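Local atomic coordinates of N-acylglucosamine 2-epimerase (Marinomonas mediterranea, PDB entry 5X32), a protein that catalyses the reversible isomerisation of D-mannose to D-fructose, and less efficiently of D-lyxose, but does not accept D-glucose. Residues Asn151-Tyr156 against Asn225-Asp230; Phe35-Asp40 against Pro47-Leu52; Leu278-Tyr283 against Glu331-Gln336. One frame throughout, in Å; residues are numbered along the deposited sequence.

Contact 1. Residues Asn151-Tyr156 against Asn225-Asp230; sequences NKHGLY and NDWQID
The backbones of 151-156 and 225-230 approach most nearly at H153 and W227, whose CA atoms are still 7.7 Å apart, so at least one partner of each contact is a side chain. L155 CD1 lies 3.4 Å from the centroid of the six-membered ring of W227 and only 7° from the ring normal, which makes this a CH-pi contact over the middle of the face. The first torsion of L155 (chi1 -69°, CG anti to the carbonyl carbon) swings the CD1 methyl over the ring. L155 CB lies alongside the benzo rim, 3.5 Å from W227 CZ2. The carbonyl oxygen of Y156 meets the same ring differently: it sits at the edge, near the ring plane, 3.4 Å from W227 CZ2. Side chain and backbone of the strand start thus address face and edge of one indole.

The fold places the two segments. In this alpha/alpha-barrel family, short strands and long connections join the helices; 151-156 leads into strand 155-160, whereas 225-230 belongs to the connection between helices 193-212 and 249-265, probably one of the two loops proposed to shape an open substrate site. The W227 side chain is about 12 Å from that of H251, the proton donor/acceptor inferred from relatives. Helix 193-212 contributes Q210, bonded to the carbonyl oxygen of W227, and K209, bonded to that of H153.

Toward the chain surface, H153 meets the pyrrole end of the indole obliquely: its CG is 3.5 Å from W227 CD1, and the ring planes stand 47° apart. W227 CD1 lies over one face of the imidazole near its rim, while CG of K152 occupies the opposite face. The imidazole CE1 of H153 also comes 3.1 Å from the carbonyl oxygen of D226.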
loop_
_atom_site.group_PDB
_atom_site.type_symbol
_atom_site.label_atom_id
_atom_site.label_comp_id
_atom_site.label_asym_id
_atom_site.label_seq_id
_atom_site.Cartn_x
_atom_site.Cartn_y
_atom_site.Cartn_z
ATOM N N ASN A 151 9.067 22.082 1.560
ATOM C CA ASN A 151 8.029 23.019 1.962
ATOM C C ASN A 151 7.474 23.920 0.865
ATOM O O ASN A 151 6.295 24.271 0.903
ATOM C CB ASN A 151 8.537 23.885 3.108
ATOM C CG ASN A 151 7.402 24.542 3.874
ATOM O OD1 ASN A 151 6.909 24.009 4.873
ATOM N ND2 ASN A 151 6.978 25.714 3.404
ATOM N N LYS A 152 8.286 24.272 -0.124
ATOM C CA LYS A 152 7.821 25.225 -1.119
ATOM C C LYS A 152 6.880 24.566 -2.139
ATOM O O LYS A 152 6.146 25.255 -2.869
ATOM C CB LYS A 152 9.026 25.862 -1.829
ATOM C CG LYS A 152 8.877 26.055 -3.338
ATOM C CD LYS A 152 10.195 26.352 -4.041
ATOM C CE LYS A 152 9.991 26.595 -5.536
ATOM N NZ LYS A 152 11.176 26.105 -6.294
ATOM N N HIS A 153 6.850 23.233 -2.138
ATOM C CA HIS A 153 5.941 22.476 -3.002
ATOM C C HIS A 153 4.902 21.696 -2.222
ATOM O O HIS A 153 3.939 21.193 -2.797
ATOM C CB HIS A 153 6.724 21.529 -3.891
ATOM C CG HIS A 153 7.563 22.224 -4.912
ATOM N ND1 HIS A 153 7.049 22.690 -6.102
ATOM C CD2 HIS A 153 8.882 22.524 -4.927
ATOM C CE1 HIS A 153 8.016 23.248 -6.807
ATOM N NE2 HIS A 153 9.138 23.162 -6.116
ATOM N N GLY A 154 5.130 21.553 -0.922
ATOM C CA GLY A 154 4.194 20.862 -0.063
ATOM C C GLY A 154 4.232 19.377 -0.341
ATOM O O GLY A 154 3.244 18.674 -0.114
ATOM N N LEU A 155 5.377 18.899 -0.824
ATOM C CA LEU A 155 5.548 17.489 -1.147
ATOM C C LEU A 155 6.870 16.972 -0.626
ATOM O O LEU A 155 7.723 17.749 -0.210
ATOM C CB LEU A 155 5.464 17.280 -2.658
ATOM C CG LEU A 155 4.063 17.525 -3.214
ATOM C CD1 LEU A 155 4.044 17.582 -4.738
ATOM C CD2 LEU A 155 3.130 16.432 -2.688
ATOM N N TYR A 156 7.047 15.654 -0.670
ATOM C CA TYR A 156 8.318 15.029 -0.323
ATOM C C TYR A 156 9.028 14.595 -1.597
ATOM O O TYR A 156 8.404 14.063 -2.523
ATOM C CB TYR A 156 8.111 13.819 0.572
ATOM C CG TYR A 156 7.603 14.098 1.959
ATOM C CD1 TYR A 156 8.481 14.370 2.998
ATOM C CD2 TYR A 156 6.242 14.061 2.240
ATOM C CE1 TYR A 156 8.021 14.601 4.278
ATOM C CE2 TYR A 156 5.771 14.292 3.516
ATOM C CZ TYR A 156 6.666 14.561 4.531
ATOM O OH TYR A 156 6.198 14.793 5.803
ATOM N N ASN A 225 12.114 17.696 -10.910
ATOM C CA ASN A 225 12.386 18.329 -9.615
ATOM C C ASN A 225 11.715 19.700 -9.481
ATOM O O ASN A 225 11.766 20.298 -8.408
ATOM C CB ASN A 225 13.893 18.435 -9.335
ATOM C CG ASN A 225 14.662 19.072 -10.463
ATOM O OD1 ASN A 225 14.330 18.897 -11.641
ATOM N ND2 ASN A 225 15.716 19.811 -10.112
ATOM N N ASP A 226 11.085 20.180 -10.560
ATOM C CA ASP A 226 10.215 21.358 -10.495
ATOM C C ASP A 226 8.832 20.979 -9.997
ATOM O O ASP A 226 8.051 21.845 -9.609
ATOM C CB ASP A 226 9.973 21.959 -11.889
ATOM C CG ASP A 226 11.212 22.493 -12.543
ATOM O OD1 ASP A 226 12.191 22.788 -11.820
ATOM O OD2 ASP A 226 11.181 22.619 -13.798
ATOM N N TRP A 227 8.575 19.672 -9.978
ATOM C CA TRP A 227 7.239 19.103 -9.799
ATOM C C TRP A 227 6.367 19.479 -11.001
ATOM O O TRP A 227 5.147 19.606 -10.887
ATOM C CB TRP A 227 6.590 19.515 -8.480
ATOM C CG TRP A 227 7.071 18.702 -7.308
ATOM C CD1 TRP A 227 7.933 19.102 -6.337
ATOM C CD2 TRP A 227 6.711 17.349 -6.992
ATOM N NE1 TRP A 227 8.128 18.087 -5.426
ATOM C CE2 TRP A 227 7.387 17.001 -5.808
ATOM C CE3 TRP A 227 5.877 16.400 -7.592
ATOM C CZ2 TRP A 227 7.261 15.742 -5.214
ATOM C CZ3 TRP A 227 5.753 15.147 -7.004
ATOM C CH2 TRP A 227 6.438 14.834 -5.823
ATOM N N GLN A 228 7.015 19.650 -12.152
ATOM C CA GLN A 228 6.321 19.696 -13.437
ATOM C C GLN A 228 6.230 18.285 -14.010
ATOM O O GLN A 228 7.047 17.428 -13.682
ATOM C CB GLN A 228 7.042 20.621 -14.422
ATOM C CG GLN A 228 6.904 22.119 -14.119
ATOM C CD GLN A 228 5.445 22.603 -14.129
ATOM O OE1 GLN A 228 4.861 22.877 -13.074
ATOM N NE2 GLN A 228 4.852 22.689 -15.326
ATOM N N ILE A 229 5.261 18.032 -14.877
ATOM C CA ILE A 229 5.082 16.674 -15.365
ATOM C C ILE A 229 6.180 16.255 -16.328
ATOM O O ILE A 229 6.443 16.917 -17.332
ATOM C CB ILE A 229 3.725 16.478 -16.045
ATOM C CG1 ILE A 229 2.637 16.339 -14.985
ATOM C CG2 ILE A 229 3.723 15.210 -16.898
ATOM C CD1 ILE A 229 1.356 15.695 -15.514
ATOM N N ASP A 230 6.804 15.128 -15.991
ATOM C CA ASP A 230 7.735 14.434 -16.866
ATOM C C ASP A 230 6.980 13.455 -17.760
ATOM O O ASP A 230 6.540 12.401 -17.297
ATOM C CB ASP A 230 8.784 13.687 -16.035
ATOM C CG ASP A 230 9.946 13.175 -16.878
ATOM O OD1 ASP A 230 9.813 13.116 -18.126
ATOM O OD2 ASP A 230 11.000 12.832 -16.289
#

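Contact 2. Residues Phe35-Asp40 against Pro47-Leu52; sequences FQFFKD and PNTRHL
Q36 crosses to the backbone of H51 and packs on R50, and these two buried side chains form the tight part of this contact. The extended chain beyond CG (chi2 178°) carries the Q36 amide across the R50 side chain, with Q36 CD 3.6 Å from R50 CG. Its OE1 accepts the H51 N-H almost straight on, at 169°; the modelled N-to-OE1 length of 2.5 Å is doubtful at this resolution. NE2 of Q36 adds only a weak bond to H51 O, at 3.4 Å.

Strand 49-51 is an outermost strand of a five-stranded antiparallel sheet and pairs with strand 99-101 through R50 and L100. The Q36 amide therefore serves an edge-strand N-H from a loop that is not itself a strand. H51, directly before helix 52-69, is its N-cap, with ND1 bonded to V53 N.

R50 turns back on its own segment: NH2 donates to P47 O over 2.6 Å, at 171° and in the guanidinium plane, and also forms a salt bridge with D29. That doubly held nitrogen lies 3.3 Å from F35 CD1, approaching the ring obliquely. F37 offers a ring edge to T49, its CE1 being 3.2 Å from the T49 carbonyl oxygen.

The solvent side is the exposed P47, whose CB touches the rim of F35, 3.6 Å from CE1.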
loop_
_atom_site.group_PDB
_atom_site.type_symbol
_atom_site.label_atom_id
_atom_site.label_comp_id
_atom_site.label_asym_id
_atom_site.label_seq_id
_atom_site.Cartn_x
_atom_site.Cartn_y
_atom_site.Cartn_z
ATOM N N PHE A 35 11.281 -14.099 6.263
ATOM C CA PHE A 35 11.558 -14.493 4.889
ATOM C C PHE A 35 10.597 -13.718 3.982
ATOM O O PHE A 35 9.471 -13.373 4.381
ATOM C CB PHE A 35 11.408 -16.011 4.703
ATOM C CG PHE A 35 12.317 -16.837 5.603
ATOM C CD1 PHE A 35 13.688 -16.880 5.382
ATOM C CD2 PHE A 35 11.792 -17.546 6.671
ATOM C CE1 PHE A 35 14.524 -17.635 6.203
ATOM C CE2 PHE A 35 12.611 -18.293 7.492
ATOM C CZ PHE A 35 13.984 -18.335 7.262
ATOM N N GLN A 36 11.060 -13.374 2.788
ATOM C CA GLN A 36 10.330 -12.414 1.985
ATOM C C GLN A 36 10.105 -12.860 0.530
ATOM O O GLN A 36 9.630 -12.085 -0.315
ATOM C CB GLN A 36 11.058 -11.065 2.035
ATOM C CG GLN A 36 11.070 -10.442 3.433
ATOM C CD GLN A 36 11.825 -9.114 3.509
ATOM O OE1 GLN A 36 12.381 -8.633 2.519
ATOM N NE2 GLN A 36 11.783 -8.487 4.673
ATOM N N PHE A 37 10.371 -14.131 0.257
ATOM C CA PHE A 37 10.252 -14.632 -1.101
ATOM C C PHE A 37 9.556 -15.988 -1.104
ATOM O O PHE A 37 10.157 -17.018 -0.787
ATOM C CB PHE A 37 11.626 -14.743 -1.765
ATOM C CG PHE A 37 12.254 -13.417 -2.129
ATOM C CD1 PHE A 37 12.922 -12.656 -1.175
ATOM C CD2 PHE A 37 12.222 -12.958 -3.446
ATOM C CE1 PHE A 37 13.523 -11.454 -1.520
ATOM C CE2 PHE A 37 12.818 -11.756 -3.802
ATOM C CZ PHE A 37 13.473 -11.007 -2.846
ATOM N N PHE A 38 8.299 -15.995 -1.528
ATOM C CA PHE A 38 7.492 -17.187 -1.397
ATOM C C PHE A 38 6.993 -17.681 -2.739
ATOM O O PHE A 38 6.539 -16.908 -3.593
ATOM C CB PHE A 38 6.312 -16.908 -0.471
ATOM C CG PHE A 38 6.720 -16.403 0.877
ATOM C CD1 PHE A 38 7.036 -17.283 1.895
ATOM C CD2 PHE A 38 6.814 -15.045 1.121
ATOM C CE1 PHE A 38 7.427 -16.825 3.132
ATOM C CE2 PHE A 38 7.199 -14.573 2.366
ATOM C CZ PHE A 38 7.504 -15.470 3.369
ATOM N N LYS A 39 7.049 -18.995 -2.880
ATOM C CA LYS A 39 6.523 -19.693 -4.027
ATOM C C LYS A 39 5.015 -19.819 -3.851
ATOM O O LYS A 39 4.505 -19.600 -2.754
ATOM C CB LYS A 39 7.197 -21.067 -4.118
ATOM C CG LYS A 39 7.788 -21.393 -5.460
ATOM C CD LYS A 39 9.050 -20.627 -5.753
ATOM C CE LYS A 39 9.274 -20.606 -7.251
ATOM N NZ LYS A 39 10.629 -20.147 -7.609
ATOM N N ASP A 40 4.292 -20.158 -4.912
ATOM C CA ASP A 40 2.851 -20.375 -4.775
ATOM C C ASP A 40 2.498 -21.341 -3.639
ATOM O O ASP A 40 1.526 -21.122 -2.913
ATOM C CB ASP A 40 2.224 -20.893 -6.076
ATOM C CG ASP A 40 2.143 -19.824 -7.184
ATOM O OD1 ASP A 40 2.150 -18.607 -6.875
ATOM O OD2 ASP A 40 2.023 -20.215 -8.371
ATOM N N PRO A 47 15.815 -17.061 1.017
ATOM C CA PRO A 47 15.755 -16.830 2.470
ATOM C C PRO A 47 16.714 -15.751 2.943
ATOM O O PRO A 47 16.635 -15.305 4.091
ATOM C CB PRO A 47 16.182 -18.174 3.050
ATOM C CG PRO A 47 17.139 -18.701 2.037
ATOM C CD PRO A 47 16.610 -18.260 0.691
ATOM N N ASN A 48 17.560 -15.270 2.048
ATOM C CA ASN A 48 18.539 -14.294 2.459
ATOM C C ASN A 48 18.181 -12.862 2.116
ATOM O O ASN A 48 18.197 -11.998 2.979
ATOM C CB ASN A 48 19.886 -14.638 1.824
ATOM C CG ASN A 48 20.408 -15.982 2.273
ATOM O OD1 ASN A 48 20.322 -16.334 3.459
ATOM N ND2 ASN A 48 20.967 -16.735 1.340
ATOM N N THR A 49 17.788 -12.620 0.876
ATOM C CA THR A 49 17.531 -11.260 0.457
ATOM C C THR A 49 16.322 -10.679 1.163
ATOM O O THR A 49 15.252 -11.269 1.193
ATOM C CB THR A 49 17.344 -11.200 -1.049
ATOM O OG1 THR A 49 18.527 -11.716 -1.667
ATOM C CG2 THR A 49 17.131 -9.764 -1.516
ATOM N N ARG A 50 16.515 -9.506 1.740
ATOM C CA ARG A 50 15.438 -8.824 2.414
ATOM C C ARG A 50 15.349 -7.361 2.069
ATOM O O ARG A 50 16.355 -6.667 1.854
ATOM C CB ARG A 50 15.533 -9.023 3.920
ATOM C CG ARG A 50 15.080 -10.418 4.259
ATOM C CD ARG A 50 15.590 -10.929 5.548
ATOM N NE ARG A 50 15.739 -12.378 5.477
ATOM C CZ ARG A 50 15.512 -13.188 6.498
ATOM N NH1 ARG A 50 15.098 -12.689 7.654
ATOM N NH2 ARG A 50 15.676 -14.492 6.348
ATOM N N HIS A 51 14.101 -6.918 2.013
ATOM C CA HIS A 51 13.775 -5.578 1.566
ATOM C C HIS A 51 12.987 -4.863 2.640
ATOM O O HIS A 51 12.093 -5.442 3.266
ATOM C CB HIS A 51 12.966 -5.631 0.270
ATOM C CG HIS A 51 12.873 -4.321 -0.439
ATOM N ND1 HIS A 51 12.196 -3.239 0.082
ATOM C CD2 HIS A 51 13.358 -3.923 -1.638
ATOM C CE1 HIS A 51 12.294 -2.220 -0.752
ATOM N NE2 HIS A 51 12.988 -2.609 -1.806
ATOM N N LEU A 52 13.297 -3.586 2.816
ATOM C CA LEU A 52 12.660 -2.790 3.844
ATOM C C LEU A 52 11.131 -2.829 3.706
ATOM O O LEU A 52 10.424 -2.931 4.717
ATOM C CB LEU A 52 13.154 -1.349 3.755
ATOM C CG LEU A 52 12.622 -0.376 4.796
ATOM C CD1 LEU A 52 13.078 -0.825 6.205
ATOM C CD2 LEU A 52 13.070 1.012 4.445
#

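Contact 3. Residues Leu278-Tyr283 against Glu331-Gln336; sequences LFDLAY and ETYYKQ
Y333 OH donates a hydrogen bond to D280 OD1 over 2.8 Å, the shortest polar link between helix segments 278-283 and 331-336. The hydroxyl arrives on the syn side of the carboxylate, 18° out of its plane, and the carboxylate and phenol planes are almost coplanar. The two side chains cross at about a right angle, and Y333 CE1 also comes 3.2 Å from D280 OD1, in keeping with an acceptor lying at the ring edge.

The same tyrosine also turns an edge toward the face of F279. The centroids are 5.7 Å apart and the planes at 80°, an offset edge-to-face pair, with F279 CD2 3.8 Å from Y333 CE1. Such reach is needed because the segment axes come no closer than 12.5 Å, inclined at 45°, their N-to-C directions closer to parallel than antiparallel. In the alpha/alpha barrel both helices probably belong to the outer layer, and helix 311-328 packs against them, A321 and L324 touching F279 while Y325 and T328 touch Y333. F279 also touches T253 of helix 249-265, the helix that carries H251.

One turn further along, Q336 lies between the F279 and Y283 rings, touching both. Its chain, extended beyond CG, sets OE1 at the edge of the F279 ring, 3.3 Å from F279 CE2. Q336 NE2, the other amide branch, lies over the Y283 face near its rim, 3.3 Å from Y283 CD1, and the CG methylene of the Q336 stem makes a CH-pi contact 4.1 Å from the Y283 ring centroid. Y283 is held at its far end by T339, which bonds its hydroxyl, and stacks on W287.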
loop_
_atom_site.group_PDB
_atom_site.type_symbol
_atom_site.label_atom_id
_atom_site.label_comp_id
_atom_site.label_asym_id
_atom_site.label_seq_id
_atom_site.Cartn_x
_atom_site.Cartn_y
_atom_site.Cartn_z
ATOM N N LEU A 278 -11.998 10.233 -9.957
ATOM C CA LEU A 278 -10.850 9.352 -10.162
ATOM C C LEU A 278 -11.291 7.913 -10.303
ATOM O O LEU A 278 -10.864 7.225 -11.229
ATOM C CB LEU A 278 -9.846 9.475 -9.018
ATOM C CG LEU A 278 -9.092 10.802 -8.981
ATOM C CD1 LEU A 278 -8.226 10.894 -7.741
ATOM C CD2 LEU A 278 -8.244 10.938 -10.236
ATOM N N PHE A 279 -12.146 7.444 -9.402
ATOM C CA PHE A 279 -12.556 6.055 -9.515
ATOM C C PHE A 279 -13.325 5.804 -10.812
ATOM O O PHE A 279 -13.002 4.858 -11.530
ATOM C CB PHE A 279 -13.418 5.629 -8.331
ATOM C CG PHE A 279 -13.768 4.170 -8.342
ATOM C CD1 PHE A 279 -13.013 3.258 -7.614
ATOM C CD2 PHE A 279 -14.858 3.707 -9.075
ATOM C CE1 PHE A 279 -13.334 1.901 -7.626
ATOM C CE2 PHE A 279 -15.173 2.362 -9.105
ATOM C CZ PHE A 279 -14.414 1.455 -8.377
ATOM N N ASP A 280 -14.314 6.648 -11.121
ATOM C CA ASP A 280 -15.141 6.418 -12.311
ATOM C C ASP A 280 -14.268 6.362 -13.549
ATOM O O ASP A 280 -14.373 5.435 -14.362
ATOM C CB ASP A 280 -16.197 7.512 -12.483
ATOM C CG ASP A 280 -17.264 7.468 -11.402
ATOM O OD1 ASP A 280 -17.414 6.395 -10.759
ATOM O OD2 ASP A 280 -17.966 8.493 -11.218
ATOM N N LEU A 281 -13.392 7.353 -13.665
ATOM C CA LEU A 281 -12.484 7.456 -14.798
ATOM C C LEU A 281 -11.530 6.254 -14.890
ATOM O O LEU A 281 -11.391 5.648 -15.967
ATOM C CB LEU A 281 -11.705 8.767 -14.716
ATOM C CG LEU A 281 -11.430 9.463 -16.045
ATOM C CD1 LEU A 281 -12.645 9.402 -16.945
ATOM C CD2 LEU A 281 -11.054 10.890 -15.783
ATOM N N ALA A 282 -10.860 5.929 -13.780
ATOM C CA ALA A 282 -9.898 4.821 -13.764
ATOM C C ALA A 282 -10.575 3.507 -14.112
ATOM O O ALA A 282 -10.186 2.832 -15.063
ATOM C CB ALA A 282 -9.215 4.698 -12.402
ATOM N N TYR A 283 -11.634 3.181 -13.383
ATOM C CA TYR A 283 -12.315 1.921 -13.600
ATOM C C TYR A 283 -12.804 1.835 -15.042
ATOM O O TYR A 283 -12.569 0.829 -15.722
ATOM C CB TYR A 283 -13.480 1.744 -12.619
ATOM C CG TYR A 283 -14.187 0.396 -12.735
ATOM C CD1 TYR A 283 -15.149 0.166 -13.729
ATOM C CD2 TYR A 283 -13.894 -0.645 -11.858
ATOM C CE1 TYR A 283 -15.793 -1.055 -13.839
ATOM C CE2 TYR A 283 -14.532 -1.871 -11.954
ATOM C CZ TYR A 283 -15.482 -2.075 -12.945
ATOM O OH TYR A 283 -16.119 -3.292 -13.056
ATOM N N GLU A 331 -25.637 2.466 -6.142
ATOM C CA GLU A 331 -25.499 1.007 -6.250
ATOM C C GLU A 331 -24.537 0.597 -7.350
ATOM O O GLU A 331 -24.128 -0.568 -7.436
ATOM C CB GLU A 331 -26.850 0.348 -6.490
ATOM C CG GLU A 331 -27.700 0.297 -5.247
ATOM C CD GLU A 331 -27.337 -0.868 -4.368
ATOM O OE1 GLU A 331 -26.922 -1.911 -4.924
ATOM O OE2 GLU A 331 -27.436 -0.736 -3.124
ATOM N N THR A 332 -24.150 1.566 -8.164
ATOM C CA THR A 332 -23.100 1.356 -9.145
ATOM C C THR A 332 -21.816 0.858 -8.479
ATOM O O THR A 332 -21.189 -0.109 -8.942
ATOM C CB THR A 332 -22.804 2.657 -9.895
ATOM O OG1 THR A 332 -23.972 3.036 -10.623
ATOM C CG2 THR A 332 -21.644 2.477 -10.854
ATOM N N TYR A 333 -21.429 1.512 -7.386
ATOM C CA TYR A 333 -20.171 1.178 -6.752
ATOM C C TYR A 333 -20.286 -0.181 -6.073
ATOM O O TYR A 333 -19.356 -0.974 -6.126
ATOM C CB TYR A 333 -19.761 2.268 -5.758
ATOM C CG TYR A 333 -19.518 3.579 -6.451
ATOM C CD1 TYR A 333 -18.565 3.674 -7.455
ATOM C CD2 TYR A 333 -20.277 4.717 -6.150
ATOM C CE1 TYR A 333 -18.344 4.861 -8.114
ATOM C CE2 TYR A 333 -20.059 5.915 -6.810
ATOM C CZ TYR A 333 -19.089 5.977 -7.792
ATOM O OH TYR A 333 -18.841 7.140 -8.482
ATOM N N TYR A 334 -21.441 -0.483 -5.492
ATOM C CA TYR A 334 -21.633 -1.807 -4.921
ATOM C C TYR A 334 -21.427 -2.858 -6.003
ATOM O O TYR A 334 -20.655 -3.809 -5.820
ATOM C CB TYR A 334 -23.025 -1.935 -4.304
ATOM C CG TYR A 334 -23.324 -3.300 -3.731
ATOM C CD1 TYR A 334 -22.793 -3.704 -2.513
ATOM C CD2 TYR A 334 -24.118 -4.204 -4.436
ATOM C CE1 TYR A 334 -23.071 -4.973 -1.996
ATOM C CE2 TYR A 334 -24.394 -5.462 -3.936
ATOM C CZ TYR A 334 -23.867 -5.849 -2.719
ATOM O OH TYR A 334 -24.145 -7.105 -2.228
ATOM N N LYS A 335 -22.091 -2.668 -7.144
ATOM C CA LYS A 335 -21.973 -3.619 -8.244
ATOM C C LYS A 335 -20.531 -3.778 -8.705
ATOM O O LYS A 335 -20.104 -4.884 -9.072
ATOM C CB LYS A 335 -22.852 -3.214 -9.408
ATOM C CG LYS A 335 -24.243 -3.794 -9.286
ATOM C CD LYS A 335 -25.119 -3.486 -10.490
ATOM C CE LYS A 335 -25.723 -2.130 -10.319
ATOM N NZ LYS A 335 -26.397 -2.137 -8.990
ATOM N N GLN A 336 -19.782 -2.678 -8.697
ATOM C CA GLN A 336 -18.400 -2.723 -9.162
ATOM C C GLN A 336 -17.489 -3.431 -8.164
ATOM O O GLN A 336 -16.534 -4.107 -8.542
ATOM C CB GLN A 336 -17.899 -1.318 -9.453
ATOM C CG GLN A 336 -18.375 -0.814 -10.786
ATOM C CD GLN A 336 -18.166 0.666 -10.955
ATOM O OE1 GLN A 336 -18.213 1.426 -9.983
ATOM N NE2 GLN A 336 -17.881 1.086 -12.180
#

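Followed from the N terminus, the three contacts close in series, and none crosses or encloses another. Contact 2 comes first and closes the shortest loop, six residues without helix or strand, fastening the connection after helix 9-23 to edge strand 49-51. Contact 1 closes over 68 residues, largely helical, and joins the start of strand 155-160 to the connection before helix 249-265. These two reach the same five-stranded sheet, although their nearest atoms are about 14 Å apart. Contact 3, spanning 47 residues, ties helix 271-286 to helix 331-347. It lies across the chain's centre from contact 2, their centres about 35 Å apart.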